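PDB 2Z5B: proteasome chaperone 4 from Saccharomyces cerevisiae, which pairs with Irc25 in a heterodimeric chaperone that binds proteasome precursors and promotes alpha-ring formation during assembly of the 20S proteasome. Local coordinates for residues S58-Y62 and L88-K92; Y64-R70 and S108-P114. All coordinates share one frame; numbering follows the deposited sequence.

Interaction 1 (S58-Y62 and L88-K92)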
ATOM      1  N   SER A  58     -13.780   0.646   1.744  1.00 33.29           N
ATOM      2  CA  SER A  58     -13.206  -0.313   0.811  1.00 32.58           C
ATOM      3  C   SER A  58     -12.044   0.306   0.068  1.00 31.15           C
ATOM      4  O   SER A  58     -12.080   1.487  -0.257  1.00 31.08           O
ATOM      5  CB  SER A  58     -14.247  -0.756  -0.223  1.00 32.91           C
ATOM      6  OG  SER A  58     -15.324  -1.428   0.391  1.00 35.99           O
ATOM      7  N   LEU A  59     -11.019  -0.498  -0.213  1.00 30.34           N
ATOM      8  CA  LEU A  59      -9.956  -0.070  -1.120  1.00 29.60           C
ATOM      9  C   LEU A  59     -10.494  -0.315  -2.531  1.00 29.35           C
ATOM     10  O   LEU A  59     -10.539  -1.453  -2.981  1.00 29.36           O
ATOM     11  CB  LEU A  59      -8.665  -0.857  -0.871  1.00 29.45           C
ATOM     12  CG  LEU A  59      -7.379  -0.314  -1.523  1.00 30.46           C
ATOM     13  CD1 LEU A  59      -6.122  -1.033  -1.047  1.00 29.57           C
ATOM     14  CD2 LEU A  59      -7.443  -0.364  -3.023  1.00 32.20           C
ATOM     15  N   SER A  60     -10.943   0.741  -3.202  1.00 28.14           N
ATOM     16  CA  SER A  60     -11.679   0.563  -4.459  1.00 28.36           C
ATOM     17  C   SER A  60     -10.746   0.448  -5.643  1.00 27.79           C
ATOM     18  O   SER A  60     -10.995  -0.329  -6.572  1.00 28.22           O
ATOM     19  CB  SER A  60     -12.682   1.702  -4.673  1.00 27.96           C
ATOM     20  OG  SER A  60     -13.744   1.599  -3.751  1.00 30.17           O
ATOM     21  N   CYS A  61      -9.667   1.213  -5.601  1.00 27.21           N
ATOM     22  CA  CYS A  61      -8.686   1.212  -6.687  1.00 27.06           C
ATOM     23  C   CYS A  61      -7.323   1.627  -6.141  1.00 26.17           C
ATOM     24  O   CYS A  61      -7.268   2.473  -5.263  1.00 26.30           O
ATOM     25  CB  CYS A  61      -9.145   2.188  -7.779  1.00 26.46           C
ATOM     26  SG  CYS A  61      -8.098   2.207  -9.255  1.00 28.64           S
ATOM     27  N   TYR A  62      -6.249   1.006  -6.649  1.00 26.02           N
ATOM     28  CA  TYR A  62      -4.852   1.303  -6.271  1.00 25.58           C
ATOM     29  C   TYR A  62      -4.155   1.579  -7.580  1.00 26.25           C
ATOM     30  O   TYR A  62      -4.071   0.678  -8.430  1.00 26.14           O
ATOM     31  CB  TYR A  62      -4.191   0.081  -5.617  1.00 25.40           C
ATOM     32  CG  TYR A  62      -2.882   0.335  -4.881  1.00 25.49           C
ATOM     33  CD1 TYR A  62      -2.611   1.574  -4.261  1.00 24.03           C
ATOM     34  CD2 TYR A  62      -1.934  -0.677  -4.756  1.00 23.62           C
ATOM     35  CE1 TYR A  62      -1.423   1.774  -3.568  1.00 24.45           C
ATOM     36  CE2 TYR A  62      -0.747  -0.475  -4.061  1.00 25.80           C
ATOM     37  CZ  TYR A  62      -0.505   0.743  -3.453  1.00 24.27           C
ATOM     38  OH  TYR A  62       0.684   0.958  -2.769  1.00 26.85           O
ATOM     39  N   LEU A  88      -2.923  -0.830 -10.285  1.00 31.36           N
ATOM     40  CA  LEU A  88      -2.356  -1.987  -9.590  1.00 31.62           C
ATOM     41  C   LEU A  88      -3.473  -2.864  -9.027  1.00 32.40           C
ATOM     42  O   LEU A  88      -3.390  -4.086  -9.065  1.00 34.15           O
ATOM     43  CB  LEU A  88      -1.382  -1.538  -8.499  1.00 30.88           C
ATOM     44  CG  LEU A  88      -0.168  -0.721  -8.984  1.00 29.03           C
ATOM     45  CD1 LEU A  88       0.808  -0.532  -7.847  1.00 28.11           C
ATOM     46  CD2 LEU A  88       0.543  -1.379 -10.162  1.00 29.97           C
ATOM     47  N   LEU A  89      -4.518  -2.245  -8.502  1.00 32.30           N
ATOM     48  CA  LEU A  89      -5.750  -2.963  -8.224  1.00 33.32           C
ATOM     49  C   LEU A  89      -6.833  -2.208  -8.972  1.00 33.70           C
ATOM     50  O   LEU A  89      -7.190  -1.095  -8.588  1.00 33.29           O
ATOM     51  CB  LEU A  89      -6.066  -3.000  -6.717  1.00 33.34           C
ATOM     52  CG  LEU A  89      -7.338  -3.784  -6.327  1.00 34.50           C
ATOM     53  CD1 LEU A  89      -7.138  -5.272  -6.514  1.00 37.56           C
ATOM     54  CD2 LEU A  89      -7.756  -3.505  -4.903  1.00 33.56           C
ATOM     55  N   ASP A  90      -7.317  -2.798 -10.061  1.00 34.10           N
ATOM     56  CA  ASP A  90      -8.270  -2.127 -10.945  1.00 34.73           C
ATOM     57  C   ASP A  90      -9.684  -2.157 -10.369  1.00 34.70           C
ATOM     58  O   ASP A  90      -9.986  -2.964  -9.493  1.00 34.66           O
ATOM     59  CB  ASP A  90      -8.224  -2.774 -12.343  1.00 35.36           C
ATOM     60  CG  ASP A  90      -8.603  -1.808 -13.457  1.00 36.84           C
ATOM     61  OD1 ASP A  90      -9.011  -0.662 -13.156  1.00 36.97           O
ATOM     62  OD2 ASP A  90      -8.495  -2.198 -14.649  1.00 38.46           O
ATOM     63  N   THR A  91     -10.532  -1.241 -10.829  1.00 35.21           N
ATOM     64  CA  THR A  91     -11.971  -1.274 -10.535  1.00 35.47           C
ATOM     65  C   THR A  91     -12.747  -1.271 -11.849  1.00 36.34           C
ATOM     66  O   THR A  91     -12.282  -0.715 -12.838  1.00 36.11           O
ATOM     67  CB  THR A  91     -12.447  -0.075  -9.652  1.00 35.25           C
ATOM     68  OG1 THR A  91     -13.880  -0.079  -9.555  1.00 34.91           O
ATOM     69  CG2 THR A  91     -12.002   1.273 -10.231  1.00 34.64           C
ATOM     70  N   LYS A  92     -13.937  -1.865 -11.847  1.00 37.33           N
ATOM     71  CA  LYS A  92     -14.785  -1.848 -13.033  1.00 38.26           C
ATOM     72  C   LYS A  92     -15.519  -0.508 -13.152  1.00 38.03           C
ATOM     73  O   LYS A  92     -15.968  -0.129 -14.243  1.00 38.18           O
ATOM     74  CB  LYS A  92     -15.770  -3.024 -13.003  1.00 39.43           C
ATOM     75  CG  LYS A  92     -15.142  -4.371 -13.409  1.00 41.13           C
ATOM     76  CD  LYS A  92     -15.878  -5.559 -12.773  1.00 42.95           C
ATOM     77  CE  LYS A  92     -15.212  -6.912 -13.096  1.00 43.24           C
ATOM     78  NZ  LYS A  92     -15.505  -7.392 -14.487  1.00 44.97           N
TER
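Y62 and the L88-L89 pair are joined through backbone and side chains. The carbonyl oxygen Y62 O is gripped by two amides: L89 N reaches it at 3.0 Å in the carbonyl plane, on a lone pair, while L88 N lies 2.7 Å from the same Y62 O with a more bent N-H (141°), tilted from that plane. The bond from Y62 N to L89 O completes an antiparallel hydrogen-bonded pair.

Y62 carries its ring anti to the backbone N (chi1 -166°), which sets CD2 against L88 CB at 3.9 Å and brings L88 CD1 near CD2 and CE2 of the ring, crossing it at a slant. On the same face of the sheet, Y62 CB rests against L89 CB. The side chain of L89, likewise extended from its backbone N (chi1 -178°), sends CD2 back along the start of strand 58-67 until it meets L59 CD2 at 3.7 Å, methyl to methyl. C61 and T91 make a separate contact: T91 CG2 touches C61 CB at 3.9 Å, and T91 CB sits 3.4 Å from S60 O, while T91 OG1 turns to the amide of D93. I96 of helix 94-111 touches S60, C61 and T91.

The Y62 hydroxyl is hydrogen-bonded to the S144 hydroxyl of the YLR021W chain, whose T37, T51 and E53 pack on L59, L88 and L89, so this leucine-tyrosine face belongs to the heterodimer contact. With two residues, L88 and L89, set against the single Y62, the arrangement is a classic beta bulge, placed where the chain leaves strand 83-87 for helix 94-111.

Interaction 2 (Y64-R70 and S108-P114); sequences YAIPLMR and SERFNRP
P114 packs along the strand carrying Y64 and I66. The apolar contacts centre on its ring: I66 CD1 lies 3.7 Å from P114 CG, with the isoleucine CG1 anti to the backbone N (chi1 -176°). Y64 runs side by side with the proline, its CE1 4.0 Å from P114 CB. Deeper in, A65 CB meets S108 CB at 4.0 Å, and V83 touches both residues.

The S108 hydroxyl donates to R113 O at 2.8 Å within 108-114, from above the carbonyl plane, tying the last helical turn to the chain beyond it. What S108 OG offers the strand is packing, at 3.3 Å from P67 CD. With an alanine here, R113 O is likely to lose its donor and a gap to open beside P67 CD. Backbone to backbone, P114 CA makes a CA-H...O contact of 3.2 Å with A65 O.

At the outer end, N112 ND2 approaches P67 CG at 3.2 Å and passes R70 NE, a pairing of two donors that makes no bond. The amide and guanidinium planes are 55° apart, and P67 CB, from the same segment as R70, lies over the rim of one guanidinium face.

N112, the first residue beyond helix 94-111, has positive phi and turns the chain out toward strand 115-121, the return half of a beta-alpha-beta crossover that links parallel strands 83-87 and 115-121 across the antiparallel strand 58-67 between them.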
ATOM      1  N   TYR A  64      -0.852   3.362  -9.847  1.00 27.94           N
ATOM      2  CA  TYR A  64       0.553   3.740  -9.829  1.00 28.19           C
ATOM      3  C   TYR A  64       0.923   4.612 -11.026  1.00 29.08           C
ATOM      4  O   TYR A  64       0.501   4.312 -12.142  1.00 28.11           O
ATOM      5  CB  TYR A  64       1.399   2.462  -9.868  1.00 29.41           C
ATOM      6  CG  TYR A  64       2.896   2.689  -9.911  1.00 29.43           C
ATOM      7  CD1 TYR A  64       3.563   3.230  -8.821  1.00 29.11           C
ATOM      8  CD2 TYR A  64       3.655   2.323 -11.035  1.00 30.18           C
ATOM      9  CE1 TYR A  64       4.933   3.439  -8.839  1.00 30.05           C
ATOM     10  CE2 TYR A  64       5.047   2.538 -11.054  1.00 30.61           C
ATOM     11  CZ  TYR A  64       5.666   3.073  -9.937  1.00 30.72           C
ATOM     12  OH  TYR A  64       7.025   3.308  -9.921  1.00 31.78           O
ATOM     13  N   ALA A  65       1.723   5.666 -10.799  1.00 29.21           N
ATOM     14  CA  ALA A  65       2.336   6.435 -11.895  1.00 30.77           C
ATOM     15  C   ALA A  65       3.769   6.846 -11.584  1.00 31.85           C
ATOM     16  O   ALA A  65       4.155   6.966 -10.423  1.00 31.61           O
ATOM     17  CB  ALA A  65       1.509   7.660 -12.242  1.00 29.92           C
ATOM     18  N   ILE A  66       4.553   7.070 -12.636  1.00 32.93           N
ATOM     19  CA  ILE A  66       5.952   7.424 -12.514  1.00 34.70           C
ATOM     20  C   ILE A  66       6.358   8.186 -13.796  1.00 36.94           C
ATOM     21  O   ILE A  66       5.847   7.875 -14.879  1.00 35.91           O
ATOM     22  CB  ILE A  66       6.834   6.129 -12.261  1.00 34.61           C
ATOM     23  CG1 ILE A  66       8.318   6.480 -12.034  1.00 35.39           C
ATOM     24  CG2 ILE A  66       6.648   5.092 -13.379  1.00 34.18           C
ATOM     25  CD1 ILE A  66       9.177   5.323 -11.522  1.00 35.22           C
ATOM     26  N   PRO A  67       7.233   9.211 -13.669  1.00 39.39           N
ATOM     27  CA  PRO A  67       7.744   9.865 -14.875  1.00 41.36           C
ATOM     28  C   PRO A  67       8.495   8.842 -15.723  1.00 43.44           C
ATOM     29  O   PRO A  67       9.273   8.059 -15.180  1.00 43.26           O
ATOM     30  CB  PRO A  67       8.700  10.928 -14.327  1.00 41.52           C
ATOM     31  CG  PRO A  67       8.271  11.140 -12.885  1.00 40.36           C
ATOM     32  CD  PRO A  67       7.798   9.799 -12.439  1.00 39.84           C
ATOM     33  N   LEU A  68       8.236   8.824 -17.031  1.00 46.64           N
ATOM     34  CA  LEU A  68       8.877   7.844 -17.921  1.00 49.18           C
ATOM     35  C   LEU A  68      10.359   8.172 -18.164  1.00 51.33           C
ATOM     36  O   LEU A  68      11.192   7.271 -18.185  1.00 52.14           O
ATOM     37  CB  LEU A  68       8.113   7.724 -19.253  1.00 49.12           C
ATOM     38  CG  LEU A  68       8.266   6.577 -20.285  1.00 48.28           C
ATOM     39  CD1 LEU A  68       9.703   6.326 -20.760  1.00 50.45           C
ATOM     40  CD2 LEU A  68       7.649   5.259 -19.832  1.00 49.53           C
ATOM     41  N   MET A  69      10.685   9.454 -18.316  1.00 53.92           N
ATOM     42  CA  MET A  69      12.029   9.868 -18.756  1.00 56.85           C
ATOM     43  C   MET A  69      12.894  10.535 -17.675  1.00 57.68           C
ATOM     44  O   MET A  69      12.785  10.212 -16.492  1.00 58.23           O
ATOM     45  CB  MET A  69      11.932  10.764 -20.002  1.00 56.52           C
ATOM     46  CG  MET A  69      11.400  10.049 -21.247  1.00 57.74           C
ATOM     47  SD  MET A  69      10.677  11.159 -22.481  1.00 59.42           S
ATOM     48  CE  MET A  69       9.706  12.256 -21.430  1.00 59.14           C
ATOM     49  N   ARG A  70      13.750  11.463 -18.109  1.00 58.99           N
ATOM     50  CA  ARG A  70      14.727  12.177 -17.267  1.00 59.85           C
ATOM     51  C   ARG A  70      15.986  11.346 -17.031  1.00 60.16           C
ATOM     52  O   ARG A  70      16.981  11.489 -17.748  1.00 60.75           O
ATOM     53  CB  ARG A  70      14.137  12.664 -15.934  1.00 60.06           C
ATOM     54  CG  ARG A  70      13.023  13.702 -16.056  1.00 61.39           C
ATOM     55  CD  ARG A  70      11.676  13.121 -15.639  1.00 62.81           C
ATOM     56  NE  ARG A  70      10.576  14.042 -15.913  1.00 63.61           N
ATOM     57  CZ  ARG A  70       9.639  13.859 -16.842  1.00 64.18           C
ATOM     58  NH1 ARG A  70       9.632  12.769 -17.609  1.00 63.70           N
ATOM     59  NH2 ARG A  70       8.696  14.776 -17.000  1.00 64.14           N
ATOM     60  N   SER A 108       2.188  12.682  -9.887  1.00 35.77           N
ATOM     61  CA  SER A 108       3.491  12.296 -10.415  1.00 37.07           C
ATOM     62  C   SER A 108       4.074  13.396 -11.318  1.00 37.99           C
ATOM     63  O   SER A 108       5.248  13.744 -11.195  1.00 37.94           O
ATOM     64  CB  SER A 108       3.384  10.969 -11.154  1.00 37.56           C
ATOM     65  OG  SER A 108       4.662  10.528 -11.563  1.00 39.84           O
ATOM     66  N   GLU A 109       3.251  13.941 -12.213  1.00 38.73           N
ATOM     67  CA  GLU A 109       3.662  15.089 -13.030  1.00 40.50           C
ATOM     68  C   GLU A 109       4.033  16.280 -12.153  1.00 39.87           C
ATOM     69  O   GLU A 109       5.107  16.871 -12.306  1.00 41.02           O
ATOM     70  CB  GLU A 109       2.558  15.473 -14.027  1.00 40.02           C
ATOM     71  CG  GLU A 109       2.448  14.522 -15.194  1.00 42.84           C
ATOM     72  CD  GLU A 109       1.227  14.754 -16.070  1.00 43.29           C
ATOM     73  OE1 GLU A 109       0.089  14.573 -15.572  1.00 45.45           O
ATOM     74  OE2 GLU A 109       1.419  15.082 -17.271  1.00 46.94           O
ATOM     75  N   ARG A 110       3.154  16.620 -11.215  1.00 39.30           N
ATOM     76  CA  ARG A 110       3.335  17.817 -10.414  1.00 38.71           C
ATOM     77  C   ARG A 110       4.646  17.790  -9.641  1.00 38.63           C
ATOM     78  O   ARG A 110       5.332  18.805  -9.530  1.00 38.18           O
ATOM     79  CB  ARG A 110       2.134  18.031  -9.480  1.00 38.96           C
ATOM     80  CG  ARG A 110       2.158  19.328  -8.672  1.00 40.22           C
ATOM     81  CD  ARG A 110       2.386  20.574  -9.547  1.00 42.46           C
ATOM     82  NE  ARG A 110       2.430  21.806  -8.756  1.00 43.68           N
ATOM     83  CZ  ARG A 110       3.467  22.204  -8.019  1.00 44.92           C
ATOM     84  NH1 ARG A 110       4.568  21.469  -7.944  1.00 46.22           N
ATOM     85  NH2 ARG A 110       3.396  23.345  -7.340  1.00 46.61           N
ATOM     86  N   PHE A 111       5.014  16.619  -9.131  1.00 38.32           N
ATOM     87  CA  PHE A 111       6.132  16.547  -8.207  1.00 38.40           C
ATOM     88  C   PHE A 111       7.321  15.767  -8.727  1.00 38.41           C
ATOM     89  O   PHE A 111       8.321  15.630  -8.030  1.00 38.89           O
ATOM     90  CB  PHE A 111       5.653  16.046  -6.843  1.00 37.89           C
ATOM     91  CG  PHE A 111       4.603  16.927  -6.236  1.00 37.57           C
ATOM     92  CD1 PHE A 111       4.940  18.190  -5.729  1.00 37.14           C
ATOM     93  CD2 PHE A 111       3.276  16.521  -6.202  1.00 37.29           C
ATOM     94  CE1 PHE A 111       3.971  19.015  -5.189  1.00 37.05           C
ATOM     95  CE2 PHE A 111       2.303  17.340  -5.665  1.00 36.82           C
ATOM     96  CZ  PHE A 111       2.649  18.587  -5.151  1.00 37.38           C
ATOM     97  N   ASN A 112       7.197  15.284  -9.963  1.00 38.50           N
ATOM     98  CA  ASN A 112       8.257  14.571 -10.660  1.00 38.85           C
ATOM     99  C   ASN A 112       8.798  13.396  -9.841  1.00 38.16           C
ATOM    100  O   ASN A 112      10.007  13.245  -9.667  1.00 38.22           O
ATOM    101  CB  ASN A 112       9.366  15.547 -11.096  1.00 39.33           C
ATOM    102  CG  ASN A 112      10.383  14.915 -12.052  1.00 41.46           C
ATOM    103  OD1 ASN A 112      11.501  15.413 -12.195  1.00 44.02           O
ATOM    104  ND2 ASN A 112      10.000  13.833 -12.705  1.00 40.94           N
ATOM    105  N   ARG A 113       7.879  12.572  -9.337  1.00 36.66           N
ATOM    106  CA  ARG A 113       8.244  11.376  -8.579  1.00 35.76           C
ATOM    107  C   ARG A 113       7.181  10.292  -8.742  1.00 33.81           C
ATOM    108  O   ARG A 113       6.066  10.592  -9.160  1.00 33.87           O
ATOM    109  CB  ARG A 113       8.414  11.726  -7.102  1.00 36.17           C
ATOM    110  CG  ARG A 113       7.159  12.226  -6.418  1.00 39.03           C
ATOM    111  CD  ARG A 113       7.528  13.008  -5.185  1.00 42.45           C
ATOM    112  NE  ARG A 113       8.651  12.370  -4.530  1.00 44.84           N
ATOM    113  CZ  ARG A 113       9.795  12.977  -4.230  1.00 44.88           C
ATOM    114  NH1 ARG A 113      10.757  12.280  -3.650  1.00 43.45           N
ATOM    115  NH2 ARG A 113       9.964  14.266  -4.473  1.00 44.57           N
ATOM    116  N   PRO A 114       7.517   9.033  -8.403  1.00 32.43           N
ATOM    117  CA  PRO A 114       6.482   8.017  -8.528  1.00 30.87           C
ATOM    118  C   PRO A 114       5.387   8.285  -7.482  1.00 29.83           C
ATOM    119  O   PRO A 114       5.653   8.965  -6.477  1.00 27.94           O
ATOM    120  CB  PRO A 114       7.218   6.702  -8.246  1.00 31.18           C
ATOM    121  CG  PRO A 114       8.708   7.050  -8.241  1.00 32.30           C
ATOM    122  CD  PRO A 114       8.783   8.487  -7.874  1.00 31.96           C
TER

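In the fold
Interactions 1 and 2 share strand 58-67, using its beginning and its end, and their centres are about 20 Å apart. They meet directly where L88 CG of interaction 1 packs on Y64 CB of interaction 2 at 3.7 Å. Helix 94-111 also links them: the 88-92 loop leads into its start, whereas 108-114 includes its end, so the two contacts lie near opposite ends of the helix, consistent with both ends being set against the sheet. Each also faces the YLR021W chain, broadly through L59, Y62, L88 and L89 in interaction 1 but through Y64 alone, packed on L101 of that chain, in interaction 2. Interaction 1 therefore lies more fully in the heterodimer interface.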